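Local coordinates for 3-oxo-tetronate kinase (Haemophilus influenzae, PDB 1YZY), which catalyses the ATP-dependent phosphorylation of 3-oxo-tetronate to 3-oxo-tetronate 4-phosphate, as a member of the four-carbon acid sugar kinase family, at residues 285-290 and 332-337; 291-296 and 304-309; 360-365 and 392-397. All blocks are in the same frame, centred on the assembly; numbering follows the deposited sequence.

Contact 1: residues 285-290 and 332-337; sequences NYIEQL and ENTFAK
I287 and L290 of helix 286-295 pack against T334 and K337 of helix 324-345, a helix-helix contact in the nucleotide-binding C-terminal domain of this kinase. The two helix segments cross at -48°, their axes 10.0 Å apart at closest approach, and the small T334 sits where the backbones come closest, its CA 6.3 Å from the CA of I287.

All the contacts across the interface are apolar. On the more solvent-accessible side I287 meets the aliphatic part of K337, with I287 CD1 3.6 Å from both K337 CB and K337 CD. Because the lysine chain runs extended beyond CG, its methylenes can cover the isoleucine while the ammonium end leads away from this helix; a long, amphipathic residue suits such a border. Deeper in, L290 and T334 cross at about a right angle, L290 turning its CD1 methyl to the threonine; its side chain also touches F273 on strand 272-274.

The one polar atom of the buried pair is satisfied within its own helix: T334 OG1 bonds to the carbonyl O of A330 one turn earlier, so a threonine can be buried here without a polar partner on the facing helix. Its chi1 of -64° places OG1 beside the backbone N and swings the methyl CG2 anti to that nitrogen, and T334 CG2 thereby meets L290 CD1 at 3.5 Å, tighter than usual van der Waals contact.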
# COMPACT_ATOMS: atom_id res chain seq x y z
N ASN A 285 -33.86 8.95 11.95
CA ASN A 285 -34.13 7.54 11.70
C ASN A 285 -33.57 7.06 10.37
O ASN A 285 -33.84 5.94 9.95
CB ASN A 285 -35.63 7.27 11.71
CG ASN A 285 -36.25 7.52 13.06
OD1 ASN A 285 -35.95 6.82 14.04
ND2 ASN A 285 -37.14 8.50 13.13
N TYR A 286 -32.78 7.91 9.72
CA TYR A 286 -32.20 7.58 8.42
C TYR A 286 -31.31 6.35 8.43
O TYR A 286 -31.32 5.56 7.49
CB TYR A 286 -31.42 8.76 7.85
CG TYR A 286 -31.43 8.77 6.34
CD1 TYR A 286 -32.62 8.57 5.65
CD2 TYR A 286 -30.26 8.98 5.61
CE1 TYR A 286 -32.66 8.59 4.25
CE2 TYR A 286 -30.28 9.00 4.21
CZ TYR A 286 -31.49 8.80 3.54
OH TYR A 286 -31.55 8.82 2.16
N ILE A 287 -30.50 6.21 9.46
CA ILE A 287 -29.61 5.07 9.57
C ILE A 287 -30.42 3.79 9.76
O ILE A 287 -30.06 2.74 9.23
CB ILE A 287 -28.59 5.28 10.70
CG1 ILE A 287 -27.66 6.45 10.33
CG2 ILE A 287 -27.79 4.00 10.97
CD1 ILE A 287 -26.76 6.93 11.44
N GLU A 288 -31.52 3.88 10.50
CA GLU A 288 -32.36 2.71 10.73
C GLU A 288 -33.10 2.31 9.46
O GLU A 288 -33.31 1.13 9.20
CB GLU A 288 -33.36 2.96 11.85
CG GLU A 288 -34.15 1.71 12.28
CD GLU A 288 -33.29 0.64 12.95
OE1 GLU A 288 -32.24 0.98 13.55
OE2 GLU A 288 -33.67 -0.55 12.89
N GLN A 289 -33.50 3.31 8.67
CA GLN A 289 -34.21 3.04 7.43
C GLN A 289 -33.28 2.33 6.44
O GLN A 289 -33.65 1.33 5.83
CB GLN A 289 -34.72 4.35 6.81
CG GLN A 289 -35.65 4.13 5.63
CD GLN A 289 -35.77 5.34 4.73
OE1 GLN A 289 -35.58 6.48 5.17
NE2 GLN A 289 -36.08 5.11 3.46
N LEU A 290 -32.07 2.88 6.27
CA LEU A 290 -31.07 2.31 5.38
C LEU A 290 -30.69 0.89 5.79
O LEU A 290 -30.43 0.05 4.93
CB LEU A 290 -29.80 3.17 5.37
CG LEU A 290 -29.85 4.61 4.85
CD1 LEU A 290 -28.54 5.28 5.17
CD2 LEU A 290 -30.11 4.62 3.36
N GLU A 332 -20.23 10.53 5.97
CA GLU A 332 -19.27 9.67 6.66
C GLU A 332 -19.84 9.01 7.92
O GLU A 332 -19.57 7.85 8.19
CB GLU A 332 -18.02 10.47 7.03
CG GLU A 332 -17.12 10.81 5.86
CD GLU A 332 -15.98 11.75 6.24
OE1 GLU A 332 -15.57 11.77 7.42
OE2 GLU A 332 -15.49 12.47 5.34
N ASN A 333 -20.56 9.79 8.72
CA ASN A 333 -21.16 9.26 9.94
C ASN A 333 -22.23 8.22 9.61
O ASN A 333 -22.40 7.25 10.34
CB ASN A 333 -21.80 10.39 10.76
CG ASN A 333 -20.79 11.21 11.53
OD1 ASN A 333 -19.84 10.68 12.11
ND2 ASN A 333 -21.01 12.52 11.58
N THR A 334 -22.95 8.44 8.51
CA THR A 334 -24.00 7.52 8.09
C THR A 334 -23.45 6.16 7.65
O THR A 334 -23.94 5.12 8.09
CB THR A 334 -24.90 8.12 6.97
OG1 THR A 334 -25.60 9.27 7.47
CG2 THR A 334 -25.92 7.10 6.50
N PHE A 335 -22.45 6.18 6.77
CA PHE A 335 -21.83 4.94 6.30
C PHE A 335 -21.22 4.19 7.47
O PHE A 335 -21.33 2.97 7.58
CB PHE A 335 -20.74 5.22 5.26
CG PHE A 335 -21.26 5.45 3.86
CD1 PHE A 335 -22.06 4.49 3.24
CD2 PHE A 335 -20.91 6.60 3.16
CE1 PHE A 335 -22.49 4.67 1.93
CE2 PHE A 335 -21.35 6.79 1.85
CZ PHE A 335 -22.14 5.82 1.23
N ALA A 336 -20.55 4.93 8.34
CA ALA A 336 -19.90 4.35 9.51
C ALA A 336 -20.89 3.67 10.44
O ALA A 336 -20.65 2.55 10.89
CB ALA A 336 -19.14 5.42 10.26
N LYS A 337 -21.98 4.35 10.76
CA LYS A 337 -22.97 3.76 11.65
C LYS A 337 -23.77 2.63 11.01
O LYS A 337 -24.21 1.70 11.71
CB LYS A 337 -23.88 4.85 12.24
CG LYS A 337 -23.21 5.63 13.36
CD LYS A 337 -24.10 6.73 13.92
CE LYS A 337 -23.35 7.55 14.97
NZ LYS A 337 -24.09 8.78 15.38

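Contact 2: residues 291-296 and 304-309; sequences YQWVIA and PMVYAT
W293, P304 and V294 bury the most surface where the end of helix 286-295 packs on the start of strand 305-307. The short segments run at 146° to one another, with axes 9.7 Å apart, and the contact is held by apolar packing without a hydrogen bond between them.

W293 contributes the broad indole. Its CG stands anti to the backbone N (chi1 179°), which carries the six-membered part of the ring toward the strand although the CB itself does not aim there. W293 CZ3 comes within 3.7 Å of P304 CB, and the neighbouring W293 CH2 lies 3.9 Å from the carbonyl M305 O; both partners approach the ring obliquely. A large flat side chain can thus span the proline and the first strand residue together.

P304 offers a compact, rigid ring just before the strand. While its CB meets the indole, P304 CG lies 3.8 Å from the carbonyl V294 O and 4.0 Å from V294 CG1, so the ring rests against two successive helix residues.

V294 uses both of its methyls. CG1 takes the proline, and V294 CG2 reaches V306 CG2 at 3.7 Å, a beta-branched pair crossing at about a right angle; valine is short enough for helix and strand to sit close.

Strand 305-307 lies between strands 248-252 and 272-274, bonded through its backbone to both. Beside it, W293 meets F273 edge-to-face, and V294 touches V249 and L342 of helix 324-345. The M305 CB is directed away from helix 286-295, and helix 257-266 covers that other side of the strand, its Y266 touching M305 and its V263 touching Y307.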
# COMPACT_ATOMS: atom_id res chain seq x y z
N TYR A 291 -30.56 0.67 7.09
CA TYR A 291 -30.20 -0.65 7.62
C TYR A 291 -31.24 -1.69 7.24
O TYR A 291 -30.89 -2.79 6.78
CB TYR A 291 -30.07 -0.58 9.15
CG TYR A 291 -29.99 -1.93 9.83
CD1 TYR A 291 -28.80 -2.66 9.85
CD2 TYR A 291 -31.10 -2.48 10.48
CE1 TYR A 291 -28.72 -3.89 10.49
CE2 TYR A 291 -31.03 -3.71 11.12
CZ TYR A 291 -29.84 -4.41 11.13
OH TYR A 291 -29.75 -5.60 11.80
N GLN A 292 -32.50 -1.36 7.48
CA GLN A 292 -33.61 -2.26 7.18
C GLN A 292 -33.65 -2.54 5.69
O GLN A 292 -33.82 -3.69 5.29
CB GLN A 292 -34.94 -1.67 7.66
CG GLN A 292 -35.04 -1.48 9.19
CD GLN A 292 -34.92 -2.78 9.98
OE1 GLN A 292 -35.29 -3.86 9.52
NE2 GLN A 292 -34.42 -2.67 11.22
N TRP A 293 -33.50 -1.50 4.88
CA TRP A 293 -33.51 -1.64 3.42
C TRP A 293 -32.39 -2.58 2.94
O TRP A 293 -32.63 -3.48 2.13
CB TRP A 293 -33.38 -0.26 2.76
CG TRP A 293 -33.36 -0.29 1.24
CD1 TRP A 293 -34.43 -0.13 0.41
CD2 TRP A 293 -32.22 -0.49 0.40
NE1 TRP A 293 -34.03 -0.23 -0.90
CE2 TRP A 293 -32.68 -0.46 -0.94
CE3 TRP A 293 -30.86 -0.71 0.64
CZ2 TRP A 293 -31.82 -0.63 -2.03
CZ3 TRP A 293 -30.00 -0.87 -0.45
CH2 TRP A 293 -30.49 -0.83 -1.77
N VAL A 294 -31.17 -2.39 3.43
CA VAL A 294 -30.04 -3.24 3.05
C VAL A 294 -30.30 -4.72 3.32
O VAL A 294 -30.18 -5.55 2.42
CB VAL A 294 -28.73 -2.84 3.78
CG1 VAL A 294 -27.64 -3.88 3.53
CG2 VAL A 294 -28.26 -1.47 3.31
N ILE A 295 -30.61 -5.05 4.57
CA ILE A 295 -30.85 -6.43 4.97
C ILE A 295 -32.04 -7.09 4.27
O ILE A 295 -32.09 -8.31 4.13
CB ILE A 295 -30.99 -6.57 6.50
CG1 ILE A 295 -32.23 -5.83 7.01
CG2 ILE A 295 -29.76 -5.99 7.19
CD1 ILE A 295 -32.54 -6.08 8.48
N ALA A 296 -33.00 -6.28 3.83
CA ALA A 296 -34.18 -6.78 3.14
C ALA A 296 -33.90 -6.99 1.65
O ALA A 296 -34.76 -7.49 0.91
CB ALA A 296 -35.34 -5.83 3.32
N PRO A 304 -26.69 -5.25 -2.43
CA PRO A 304 -27.37 -3.96 -2.50
C PRO A 304 -26.38 -2.80 -2.31
O PRO A 304 -25.42 -2.91 -1.55
CB PRO A 304 -28.38 -4.06 -1.36
CG PRO A 304 -27.67 -4.87 -0.36
CD PRO A 304 -27.06 -5.97 -1.20
N MET A 305 -26.63 -1.69 -2.98
CA MET A 305 -25.74 -0.55 -2.87
C MET A 305 -26.41 0.75 -2.42
O MET A 305 -27.40 1.25 -2.97
CB MET A 305 -25.11 -0.27 -4.25
CG MET A 305 -24.50 1.13 -4.39
SD MET A 305 -23.66 1.41 -5.95
CE MET A 305 -25.02 1.61 -7.10
N VAL A 306 -25.81 1.29 -1.36
CA VAL A 306 -26.12 2.55 -0.72
C VAL A 306 -25.02 3.51 -1.18
O VAL A 306 -23.84 3.29 -0.88
CB VAL A 306 -26.12 2.52 0.82
CG1 VAL A 306 -26.65 3.84 1.34
CG2 VAL A 306 -26.97 1.38 1.33
N TYR A 307 -25.39 4.57 -1.89
CA TYR A 307 -24.39 5.48 -2.42
C TYR A 307 -24.64 6.97 -2.29
O TYR A 307 -25.78 7.44 -2.37
CB TYR A 307 -24.15 5.16 -3.90
CG TYR A 307 -25.35 5.39 -4.80
CD1 TYR A 307 -25.42 6.52 -5.62
CD2 TYR A 307 -26.42 4.49 -4.82
CE1 TYR A 307 -26.53 6.75 -6.42
CE2 TYR A 307 -27.52 4.70 -5.62
CZ TYR A 307 -27.57 5.83 -6.42
OH TYR A 307 -28.69 6.06 -7.19
N ALA A 308 -23.56 7.72 -2.11
CA ALA A 308 -23.60 9.17 -2.02
C ALA A 308 -23.11 9.73 -3.36
O ALA A 308 -23.33 10.89 -3.69
CB ALA A 308 -22.71 9.65 -0.88
N THR A 309 -22.47 8.86 -4.14
CA THR A 309 -21.92 9.20 -5.44
C THR A 309 -22.83 9.96 -6.40
O THR A 309 -23.84 9.43 -6.88
CB THR A 309 -21.46 7.92 -6.15
OG1 THR A 309 -20.50 7.25 -5.33
CG2 THR A 309 -20.85 8.24 -7.51

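Contact 3: residues 360-365 and 392-397; sequences IVVQEL and LALKSG
Helix segment 360-365 lies over strand 392-395 at 146° between their N-to-C directions, the axes 10.9 Å apart and the nearest CA pair, V362 and L392, separated by 8.7 Å. V362 reaches across this gap with one methyl. Its CG2, which stands beside the backbone N, comes 3.9 Å from L394 CD1 and 4.1 Å from L392 CD2, settling against two leucines of the strand. They are two positions apart, which puts both on the same face of the strand, and their flexible, branched ends fill the distance that a short valine leaves. L365, one turn further along the helix, adds a looser touch at 4.5 Å between its CD1 and L392 CD2. Helix 355-365 here packs on the beta-sheet of the nucleotide-binding domain, an alpha/beta layering in which strand 391-395 pairs with 349-353 and 380-385; F370 of strand 369-375 touches both V362 and L392. Beyond the packed leucines the strand leads to G397, a probable ATP-binding residue by analogy with relatives. K395, which takes no part in the packing, bends its chain so that NZ donates to S396 O at 3.0 Å, with further bonds to T259 OG1 and Q262 OE1.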
# COMPACT_ATOMS: atom_id res chain seq x y z
N ILE A 360 -13.30 5.60 6.89
CA ILE A 360 -14.33 5.69 7.93
C ILE A 360 -14.94 4.33 8.29
O ILE A 360 -15.13 4.03 9.48
CB ILE A 360 -15.44 6.72 7.53
CG1 ILE A 360 -16.07 7.32 8.78
CG2 ILE A 360 -16.51 6.08 6.64
CD1 ILE A 360 -15.16 8.32 9.48
N VAL A 361 -15.22 3.50 7.27
CA VAL A 361 -15.79 2.17 7.47
C VAL A 361 -14.79 1.22 8.15
O VAL A 361 -15.19 0.37 8.96
CB VAL A 361 -16.29 1.57 6.14
CG1 VAL A 361 -16.63 0.10 6.30
CG2 VAL A 361 -17.50 2.33 5.65
N VAL A 362 -13.52 1.32 7.79
CA VAL A 362 -12.48 0.49 8.39
C VAL A 362 -12.27 0.97 9.83
O VAL A 362 -12.00 0.17 10.73
CB VAL A 362 -11.14 0.62 7.61
CG1 VAL A 362 -9.98 0.02 8.42
CG2 VAL A 362 -11.26 -0.07 6.27
N GLN A 363 -12.34 2.28 10.03
CA GLN A 363 -12.17 2.90 11.34
C GLN A 363 -13.25 2.44 12.31
O GLN A 363 -12.96 2.07 13.45
CB GLN A 363 -12.20 4.42 11.22
CG GLN A 363 -12.02 5.14 12.55
CD GLN A 363 -11.99 6.65 12.40
OE1 GLN A 363 -10.91 7.25 12.37
NE2 GLN A 363 -13.16 7.26 12.32
N GLU A 364 -14.49 2.53 11.86
CA GLU A 364 -15.65 2.13 12.65
C GLU A 364 -15.63 0.65 13.03
O GLU A 364 -15.86 0.30 14.19
CB GLU A 364 -16.93 2.45 11.87
CG GLU A 364 -18.20 2.25 12.67
CD GLU A 364 -18.30 3.21 13.84
OE1 GLU A 364 -18.34 4.44 13.61
OE2 GLU A 364 -18.36 2.74 14.99
N LEU A 365 -15.37 -0.22 12.06
CA LEU A 365 -15.33 -1.66 12.32
C LEU A 365 -14.16 -2.04 13.24
O LEU A 365 -14.15 -3.12 13.82
CB LEU A 365 -15.30 -2.45 11.01
CG LEU A 365 -16.41 -2.11 10.00
CD1 LEU A 365 -16.34 -3.05 8.81
CD2 LEU A 365 -17.79 -2.17 10.65
N LEU A 392 -13.13 -7.10 2.89
CA LEU A 392 -13.37 -5.75 2.38
C LEU A 392 -12.61 -5.46 1.08
O LEU A 392 -11.51 -5.95 0.86
CB LEU A 392 -12.96 -4.70 3.42
CG LEU A 392 -13.30 -4.91 4.90
CD1 LEU A 392 -12.31 -5.89 5.55
CD2 LEU A 392 -13.26 -3.57 5.61
N ALA A 393 -13.24 -4.67 0.21
CA ALA A 393 -12.65 -4.26 -1.06
C ALA A 393 -12.76 -2.74 -1.03
O ALA A 393 -13.84 -2.18 -1.17
CB ALA A 393 -13.44 -4.82 -2.24
N LEU A 394 -11.62 -2.09 -0.78
CA LEU A 394 -11.57 -0.64 -0.69
C LEU A 394 -11.11 -0.03 -2.01
O LEU A 394 -9.94 -0.14 -2.38
CB LEU A 394 -10.61 -0.25 0.45
CG LEU A 394 -10.76 -1.10 1.72
CD1 LEU A 394 -9.67 -0.75 2.72
CD2 LEU A 394 -12.15 -0.93 2.34
N LYS A 395 -12.03 0.61 -2.72
CA LYS A 395 -11.71 1.22 -4.00
C LYS A 395 -11.60 2.74 -3.99
O LYS A 395 -12.62 3.43 -3.93
CB LYS A 395 -12.75 0.81 -5.05
CG LYS A 395 -12.42 1.27 -6.48
CD LYS A 395 -13.66 1.61 -7.28
CE LYS A 395 -14.24 2.97 -6.88
NZ LYS A 395 -13.81 4.07 -7.77
N SER A 396 -10.38 3.27 -4.08
CA SER A 396 -10.20 4.72 -4.12
C SER A 396 -10.90 5.15 -5.44
O SER A 396 -11.21 4.33 -6.30
CB SER A 396 -8.72 5.11 -4.05
OG SER A 396 -8.43 5.78 -2.82
N GLY A 397 -11.22 6.44 -5.50
CA GLY A 397 -12.02 6.96 -6.60
C GLY A 397 -11.53 6.73 -8.03
O GLY A 397 -12.34 6.67 -8.95

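In the fold
The three contacts lie in the nucleotide-binding domain, on the same side of the chain's centre. Contacts 1 and 2 use successive parts of helix 286-295; their centres are 10 Å apart, and F335 CE1 of contact 1 packs 3.4 Å from V306 O of contact 2. Contact 3 adjoins contact 1 where A336 CB lies 3.9 Å from I360 CG1, as helices 324-345 and 355-365 pack together. Contacts 2 and 3 do not touch, their nearest atoms being about 8 Å apart. The inferred ATP site lies close by: the T357 side chain is about 9 Å from those of T334 and V306, while segment 392-397 ends at G397, itself an inferred ATP-site residue, although outside the packing.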